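Local structure of toluene, o-xylene monooxygenase oxygenase subunit (Pseudomonas stutzeri, 2INC) at residues A163-T166 and R167-A170; L106-E109 and W110-L114; D154-R157 and W158-T162. The protein probably forms part of the oxygenase component that hydroxylates toluene and o-xylene with molecular oxygen. One frame throughout, in Å; residues are numbered along the deposited sequence.

Contact 1. Residues A163-T166 and R167-A170; sequences AYRT and RELA
E168 lies between Y164 and R165, reached from two different residues one turn earlier. R165 NH2 donates to E168 OE2 over 2.9 Å in a salt bridge with an N-H...O angle of 147°. The acceptor lies near the guanidinium plane, while NH2 meets the oxygen from above the carboxylate plane. The two planes stand 82° apart, so this is a single-point bond and not a paired, coplanar one. Bends at chi2 and chi3 turn the arginine forward along the helix, toward E168, and bring L169 CG over one guanidinium face. On the other flank, Y164 CE2 approaches E168 CD to 3.3 Å, in an oblique meeting of ring and carboxylate. One water, in the plane of the tyrosine ring, joins Y164 OH and E168 OE1, 2.7 Å from each.

Further out, R165 NH2 also pairs with D103, and Y164 OH bonds to the backbone of another protein's chain. F94 meets the Y164 ring nearly parallel. With one guanidinium facing two carboxylates in a buried setting, the arginine, shared by E168 and D103, probably favours the ionised form of both.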
loop_
_atom_site.group_PDB
_atom_site.type_symbol
_atom_site.label_atom_id
_atom_site.label_comp_id
_atom_site.label_asym_id
_atom_site.label_seq_id
_atom_site.Cartn_x
_atom_site.Cartn_y
_atom_site.Cartn_z
ATOM N N ALA B 163 -5.672 -22.684 -22.164
ATOM C CA ALA B 163 -6.475 -21.833 -23.092
ATOM C C ALA B 163 -5.574 -20.853 -23.891
ATOM O O ALA B 163 -5.698 -20.717 -25.114
ATOM C CB ALA B 163 -7.524 -21.070 -22.334
ATOM N N TYR B 164 -4.653 -20.183 -23.199
ATOM C CA TYR B 164 -3.769 -19.210 -23.830
ATOM C C TYR B 164 -2.870 -19.861 -24.885
ATOM O O TYR B 164 -2.802 -19.432 -26.075
ATOM C CB TYR B 164 -2.876 -18.575 -22.705
ATOM C CG TYR B 164 -1.975 -17.481 -23.274
ATOM C CD1 TYR B 164 -2.387 -16.170 -23.241
ATOM C CD2 TYR B 164 -0.707 -17.782 -23.827
ATOM C CE1 TYR B 164 -1.615 -15.142 -23.746
ATOM C CE2 TYR B 164 0.108 -16.744 -24.357
ATOM C CZ TYR B 164 -0.386 -15.419 -24.298
ATOM O OH TYR B 164 0.334 -14.337 -24.811
ATOM N N ARG B 165 -2.205 -20.918 -24.475
ATOM C CA ARG B 165 -1.318 -21.635 -25.391
ATOM C C ARG B 165 -2.045 -22.252 -26.556
ATOM O O ARG B 165 -1.493 -22.309 -27.639
ATOM C CB ARG B 165 -0.558 -22.720 -24.696
ATOM C CG ARG B 165 0.445 -22.115 -23.700
ATOM C CD ARG B 165 1.621 -21.505 -24.501
ATOM N NE ARG B 165 2.328 -22.579 -25.231
ATOM C CZ ARG B 165 2.867 -22.445 -26.453
ATOM N NH1 ARG B 165 3.508 -23.478 -27.012
ATOM N NH2 ARG B 165 2.771 -21.272 -27.113
ATOM N N THR B 166 -3.280 -22.695 -26.323
ATOM C CA THR B 166 -4.080 -23.244 -27.419
ATOM C C THR B 166 -4.286 -22.202 -28.495
ATOM O O THR B 166 -4.165 -22.510 -29.686
ATOM C CB THR B 166 -5.430 -23.760 -26.883
ATOM O OG1 THR B 166 -5.156 -24.830 -25.977
ATOM C CG2 THR B 166 -6.322 -24.309 -28.055
ATOM N N ARG B 167 -4.641 -20.981 -28.109
ATOM C CA ARG B 167 -4.720 -19.870 -29.080
ATOM C C ARG B 167 -3.408 -19.589 -29.787
ATOM O O ARG B 167 -3.370 -19.364 -30.992
ATOM C CB ARG B 167 -5.096 -18.571 -28.408
ATOM C CG ARG B 167 -6.490 -18.295 -28.329
ATOM C CD ARG B 167 -6.971 -17.413 -29.540
ATOM N NE ARG B 167 -7.127 -18.270 -30.657
ATOM C CZ ARG B 167 -8.159 -19.058 -30.943
ATOM N NH1 ARG B 167 -8.005 -19.811 -31.998
ATOM N NH2 ARG B 167 -9.305 -19.106 -30.263
ATOM N N GLU B 168 -2.324 -19.545 -29.046
ATOM C CA GLU B 168 -1.007 -19.291 -29.655
ATOM C C GLU B 168 -0.624 -20.366 -30.650
ATOM O O GLU B 168 -0.121 -20.073 -31.760
ATOM C CB GLU B 168 0.075 -19.211 -28.577
ATOM C CG GLU B 168 0.040 -17.967 -27.787
ATOM C CD GLU B 168 1.426 -17.616 -27.301
ATOM O OE1 GLU B 168 1.916 -16.496 -27.618
ATOM O OE2 GLU B 168 2.056 -18.480 -26.629
ATOM N N LEU B 169 -0.899 -21.616 -30.287
ATOM C CA LEU B 169 -0.763 -22.742 -31.237
ATOM C C LEU B 169 -1.643 -22.644 -32.472
ATOM O O LEU B 169 -1.141 -22.842 -33.594
ATOM C CB LEU B 169 -0.926 -24.091 -30.517
ATOM C CG LEU B 169 0.227 -24.422 -29.536
ATOM C CD1 LEU B 169 -0.232 -25.549 -28.613
ATOM C CD2 LEU B 169 1.525 -24.822 -30.283
ATOM N N ALA B 170 -2.929 -22.321 -32.306
ATOM C CA ALA B 170 -3.823 -22.134 -33.425
ATOM C C ALA B 170 -3.341 -21.010 -34.329
ATOM O O ALA B 170 -3.599 -21.045 -35.543
ATOM C CB ALA B 170 -5.177 -21.800 -32.944
HETATM O O HOH W 1 2.871 -15.000 -25.594
#

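Contact 2. Residues L106-E109 and W110-L114; sequences LTRE and WVETL
V111 N to T107 O, E112 N to R108 O and T113 N to E109 O, each 3.0 Å long, are the backbone bonds that wind the first turn of helix 108-117. T107 is its N-cap: OG1 takes the W110 N-H over 3.1 Å at a nearly straight 163°. A chi1 of 64° places that hydroxyl between the residue's own backbone N and carbonyl carbon, from where it can turn back to the N-H of W110 in the first turn. L106, just before the cap, touches V111 in the second turn, L106 CB lying 4.1 Å from V111 CG2; this apolar pairing across the cap is a hydrophobic staple. The methyls of L106 also reach on, CD2 to W110 CD1 at 4.0 Å and CD1 to the tip of L114, the latter pair of side chains at about a right angle.

E109 O is gripped twice, by T113 N and, from the opposite face of its plane, by T113 OG1 at 2.9 Å. On the outer side, R108 NE points in its guanidinium plane to E112 OE1, a weak, 3.4 Å salt bridge; R108 NH1 has a further partner in D175.

The buried face is turned to its neighbours: W110 packs on L234 and A235 of helix 208-237 and bonds through NE1 to D240, while V111 rests on Y173 and V176 in the loop beyond helix 142-172.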
loop_
_atom_site.group_PDB
_atom_site.type_symbol
_atom_site.label_atom_id
_atom_site.label_comp_id
_atom_site.label_asym_id
_atom_site.label_seq_id
_atom_site.Cartn_x
_atom_site.Cartn_y
_atom_site.Cartn_z
ATOM N N LEU B 106 9.010 -25.989 -33.530
ATOM C CA LEU B 106 8.559 -27.354 -33.177
ATOM C C LEU B 106 8.331 -28.158 -34.453
ATOM O O LEU B 106 7.941 -27.578 -35.488
ATOM C CB LEU B 106 7.220 -27.281 -32.410
ATOM C CG LEU B 106 7.095 -26.346 -31.193
ATOM C CD1 LEU B 106 5.607 -26.190 -30.726
ATOM C CD2 LEU B 106 8.013 -26.853 -30.079
ATOM N N THR B 107 8.527 -29.476 -34.394
ATOM C CA THR B 107 8.304 -30.309 -35.603
ATOM C C THR B 107 6.819 -30.548 -35.894
ATOM O O THR B 107 5.971 -30.428 -34.999
ATOM C CB THR B 107 8.924 -31.682 -35.480
ATOM O OG1 THR B 107 8.285 -32.399 -34.407
ATOM C CG2 THR B 107 10.431 -31.593 -35.206
ATOM N N ARG B 108 6.491 -30.936 -37.125
ATOM C CA ARG B 108 5.082 -31.185 -37.457
ATOM C C ARG B 108 4.522 -32.306 -36.572
ATOM O O ARG B 108 3.356 -32.240 -36.116
ATOM C CB ARG B 108 4.938 -31.586 -38.940
ATOM C CG ARG B 108 3.478 -31.827 -39.366
ATOM C CD ARG B 108 2.570 -30.592 -39.024
ATOM N NE ARG B 108 1.132 -30.860 -39.168
ATOM C CZ ARG B 108 0.201 -29.938 -39.410
ATOM N NH1 ARG B 108 0.517 -28.644 -39.546
ATOM N NH2 ARG B 108 -1.069 -30.316 -39.527
ATOM N N GLU B 109 5.350 -33.335 -36.338
ATOM C CA GLU B 109 4.945 -34.493 -35.565
ATOM C C GLU B 109 4.633 -34.108 -34.098
ATOM O O GLU B 109 3.644 -34.580 -33.511
ATOM C CB GLU B 109 6.030 -35.566 -35.600
ATOM C CG GLU B 109 6.240 -36.215 -37.012
ATOM C CD GLU B 109 7.194 -35.419 -37.997
ATOM O OE1 GLU B 109 7.394 -35.934 -39.144
ATOM O OE2 GLU B 109 7.719 -34.312 -37.664
ATOM N N TRP B 110 5.483 -33.276 -33.508
ATOM C CA TRP B 110 5.205 -32.784 -32.139
ATOM C C TRP B 110 3.934 -31.914 -32.106
ATOM O O TRP B 110 3.062 -32.047 -31.233
ATOM C CB TRP B 110 6.395 -31.991 -31.586
ATOM C CG TRP B 110 6.094 -31.498 -30.207
ATOM C CD1 TRP B 110 5.927 -30.217 -29.795
ATOM C CD2 TRP B 110 5.937 -32.315 -29.060
ATOM N NE1 TRP B 110 5.648 -30.181 -28.434
ATOM C CE2 TRP B 110 5.660 -31.467 -27.965
ATOM C CE3 TRP B 110 6.005 -33.694 -28.845
ATOM C CZ2 TRP B 110 5.434 -31.968 -26.673
ATOM C CZ3 TRP B 110 5.778 -34.186 -27.550
ATOM C CH2 TRP B 110 5.493 -33.329 -26.495
ATOM N N VAL B 111 3.801 -31.028 -33.067
ATOM C CA VAL B 111 2.593 -30.234 -33.149
ATOM C C VAL B 111 1.335 -31.130 -33.133
ATOM O O VAL B 111 0.352 -30.863 -32.430
ATOM C CB VAL B 111 2.622 -29.299 -34.364
ATOM C CG1 VAL B 111 1.231 -28.700 -34.663
ATOM C CG2 VAL B 111 3.624 -28.150 -34.128
ATOM N N GLU B 112 1.352 -32.206 -33.895
ATOM C CA GLU B 112 0.239 -33.149 -33.823
ATOM C C GLU B 112 0.087 -33.834 -32.464
ATOM O O GLU B 112 -1.035 -34.090 -32.038
ATOM C CB GLU B 112 0.354 -34.165 -34.957
ATOM C CG GLU B 112 -0.050 -33.472 -36.270
ATOM C CD GLU B 112 0.167 -34.336 -37.502
ATOM O OE1 GLU B 112 -0.329 -33.907 -38.571
ATOM O OE2 GLU B 112 0.809 -35.428 -37.390
ATOM N N THR B 113 1.189 -34.151 -31.792
ATOM C CA THR B 113 1.119 -34.686 -30.438
ATOM C C THR B 113 0.484 -33.681 -29.448
ATOM O O THR B 113 -0.293 -34.071 -28.598
ATOM C CB THR B 113 2.516 -34.989 -29.976
ATOM O OG1 THR B 113 3.062 -35.866 -30.951
ATOM C CG2 THR B 113 2.580 -35.636 -28.589
ATOM N N LEU B 114 0.850 -32.411 -29.554
ATOM C CA LEU B 114 0.170 -31.359 -28.793
ATOM C C LEU B 114 -1.346 -31.327 -29.009
ATOM O O LEU B 114 -2.079 -31.262 -28.038
ATOM C CB LEU B 114 0.731 -29.991 -29.173
ATOM C CG LEU B 114 2.168 -29.770 -28.762
ATOM C CD1 LEU B 114 2.527 -28.348 -29.204
ATOM C CD2 LEU B 114 2.373 -29.922 -27.257
#

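Contact 3. Residues D154-R157 and W158-T162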
loop_
_atom_site.group_PDB
_atom_site.type_symbol
_atom_site.label_atom_id
_atom_site.label_comp_id
_atom_site.label_asym_id
_atom_site.label_seq_id
_atom_site.Cartn_x
_atom_site.Cartn_y
_atom_site.Cartn_z
ATOM N N ASP B 154 -5.961 -22.667 -8.353
ATOM C CA ASP B 154 -4.865 -23.281 -9.146
ATOM C C ASP B 154 -5.352 -24.076 -10.336
ATOM O O ASP B 154 -4.730 -24.027 -11.399
ATOM C CB ASP B 154 -4.022 -24.203 -8.279
ATOM C CG ASP B 154 -3.290 -23.456 -7.178
ATOM O OD1 ASP B 154 -2.892 -24.133 -6.190
ATOM O OD2 ASP B 154 -3.105 -22.203 -7.256
ATOM N N HIS B 155 -6.423 -24.854 -10.200
ATOM C CA HIS B 155 -6.848 -25.635 -11.350
ATOM C C HIS B 155 -7.367 -24.674 -12.414
ATOM O O HIS B 155 -7.196 -24.931 -13.603
ATOM C CB HIS B 155 -8.012 -26.605 -10.991
ATOM C CG HIS B 155 -7.639 -27.736 -10.038
ATOM N ND1 HIS B 155 -6.441 -28.425 -10.074
ATOM C CD2 HIS B 155 -8.343 -28.289 -9.033
ATOM C CE1 HIS B 155 -6.426 -29.349 -9.134
ATOM N NE2 HIS B 155 -7.574 -29.297 -8.494
ATOM N N LEU B 156 -7.963 -23.565 -11.994
ATOM C CA LEU B 156 -8.394 -22.532 -12.984
ATOM C C LEU B 156 -7.177 -21.893 -13.690
ATOM O O LEU B 156 -7.185 -21.621 -14.893
ATOM C CB LEU B 156 -9.201 -21.443 -12.279
ATOM C CG LEU B 156 -9.638 -20.205 -13.138
ATOM C CD1 LEU B 156 -10.276 -20.677 -14.458
ATOM C CD2 LEU B 156 -10.547 -19.201 -12.420
ATOM N N ARG B 157 -6.115 -21.717 -12.922
ATOM C CA ARG B 157 -4.861 -21.201 -13.459
ATOM C C ARG B 157 -4.361 -22.166 -14.539
ATOM O O ARG B 157 -3.949 -21.726 -15.618
ATOM C CB ARG B 157 -3.858 -21.160 -12.312
ATOM C CG ARG B 157 -2.519 -20.552 -12.722
ATOM C CD ARG B 157 -1.495 -20.874 -11.710
ATOM N NE ARG B 157 -0.190 -20.289 -12.111
ATOM C CZ ARG B 157 1.014 -20.795 -11.814
ATOM N NH1 ARG B 157 2.114 -20.176 -12.265
ATOM N NH2 ARG B 157 1.155 -21.890 -11.085
ATOM N N TRP B 158 -4.418 -23.484 -14.290
ATOM C CA TRP B 158 -3.890 -24.417 -15.300
ATOM C C TRP B 158 -4.753 -24.397 -16.559
ATOM O O TRP B 158 -4.249 -24.377 -17.706
ATOM C CB TRP B 158 -3.821 -25.852 -14.770
ATOM C CG TRP B 158 -3.065 -26.087 -13.579
ATOM C CD1 TRP B 158 -2.227 -25.221 -12.928
ATOM C CD2 TRP B 158 -3.008 -27.324 -12.858
ATOM N NE1 TRP B 158 -1.666 -25.854 -11.824
ATOM C CE2 TRP B 158 -2.166 -27.127 -11.749
ATOM C CE3 TRP B 158 -3.658 -28.580 -12.999
ATOM C CZ2 TRP B 158 -1.901 -28.127 -10.830
ATOM C CZ3 TRP B 158 -3.401 -29.576 -12.063
ATOM C CH2 TRP B 158 -2.524 -29.342 -10.987
ATOM N N LEU B 159 -6.073 -24.407 -16.373
ATOM C CA LEU B 159 -6.983 -24.250 -17.502
ATOM C C LEU B 159 -6.618 -22.986 -18.294
ATOM O O LEU B 159 -6.582 -23.025 -19.531
ATOM C CB LEU B 159 -8.450 -24.184 -17.043
ATOM C CG LEU B 159 -9.568 -23.585 -17.914
ATOM C CD1 LEU B 159 -9.781 -24.448 -19.133
ATOM C CD2 LEU B 159 -10.833 -23.552 -17.094
ATOM N N THR B 160 -6.330 -21.888 -17.587
ATOM C CA THR B 160 -6.102 -20.603 -18.249
ATOM C C THR B 160 -4.803 -20.640 -19.095
ATOM O O THR B 160 -4.792 -20.167 -20.253
ATOM C CB THR B 160 -6.152 -19.481 -17.206
ATOM O OG1 THR B 160 -7.453 -19.494 -16.562
ATOM C CG2 THR B 160 -5.872 -18.119 -17.813
ATOM N N HIS B 161 -3.735 -21.217 -18.555
ATOM C CA HIS B 161 -2.482 -21.400 -19.316
ATOM C C HIS B 161 -2.790 -22.188 -20.576
ATOM O O HIS B 161 -2.291 -21.879 -21.676
ATOM C CB HIS B 161 -1.442 -22.278 -18.573
ATOM C CG HIS B 161 -0.931 -21.741 -17.269
ATOM N ND1 HIS B 161 -0.765 -20.390 -17.005
ATOM C CD2 HIS B 161 -0.431 -22.402 -16.187
ATOM C CE1 HIS B 161 -0.201 -20.245 -15.813
ATOM N NE2 HIS B 161 0.007 -21.448 -15.297
ATOM N N THR B 162 -3.544 -23.276 -20.425
ATOM C CA THR B 162 -3.835 -24.174 -21.534
ATOM C C THR B 162 -4.675 -23.434 -22.596
ATOM O O THR B 162 -4.398 -23.520 -23.771
ATOM C CB THR B 162 -4.645 -25.431 -21.034
ATOM O OG1 THR B 162 -3.948 -26.006 -19.929
ATOM C CG2 THR B 162 -4.708 -26.465 -22.137
#
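D154 O accepts from W158 N at 3.0 Å; the same oxygen lies over the indole face, 3.2 Å from W158 CD1. The carboxylate of D154 turns elsewhere, to Y79, R256 and H257. H155 comes next and sets its edge against the same indole face, an edge-to-face pair with centroids 5.2 Å apart and planes at 75°. H155 ND1 is the atom that overhangs W158, 3.8 Å from CZ3; it is buried without a hydrogen-bonding partner. L156 O is held by two donors from opposite faces of its plane, T160 N at 2.8 Å and T160 OG1 at 2.7 Å, while L156 CD1 packs on L159 CD2.

R157 closes the segment. CG anti to the backbone N (chi1 -176°), with an extended chain beyond, carries its guanidinium past H161, whose NE2 sits over one face. R157 NE and H161 NE2 are 3.4 Å apart, but the angle is too poor for a hydrogen bond. Cutting W158 back to an alanine would probably leave the edge of H155 without the ring it abuts and D253 without the indole N-H.

D253 OD2 receives both R157 NH2 and W158 NE1, and E87 takes R157 NE, so the buried arginine charge is probably balanced by two carboxylates from helices 76-99 and 241-268.

Along the chain the order is contact 2, contact 3, contact 1. Contacts 3 and 1 adjoin on helix 142-172, with centres about 13 Å apart, and trace one helix from the interior of the chain toward its end: their centres lie about 11 and 22 Å from that of the chain. Contact 2, on helix 108-117, is more peripheral still, about 28 Å out. It meets contact 1 where L114 CD1 lies 3.8 Å from L169 CD2, with centres about 14 Å apart, but stays about 8 Å from contact 3 at the nearest atoms. Another protein's chain packs on contacts 1 and 3 alone, so helix 142-172 serves both the ferritin-like helical interior and the subunit interface.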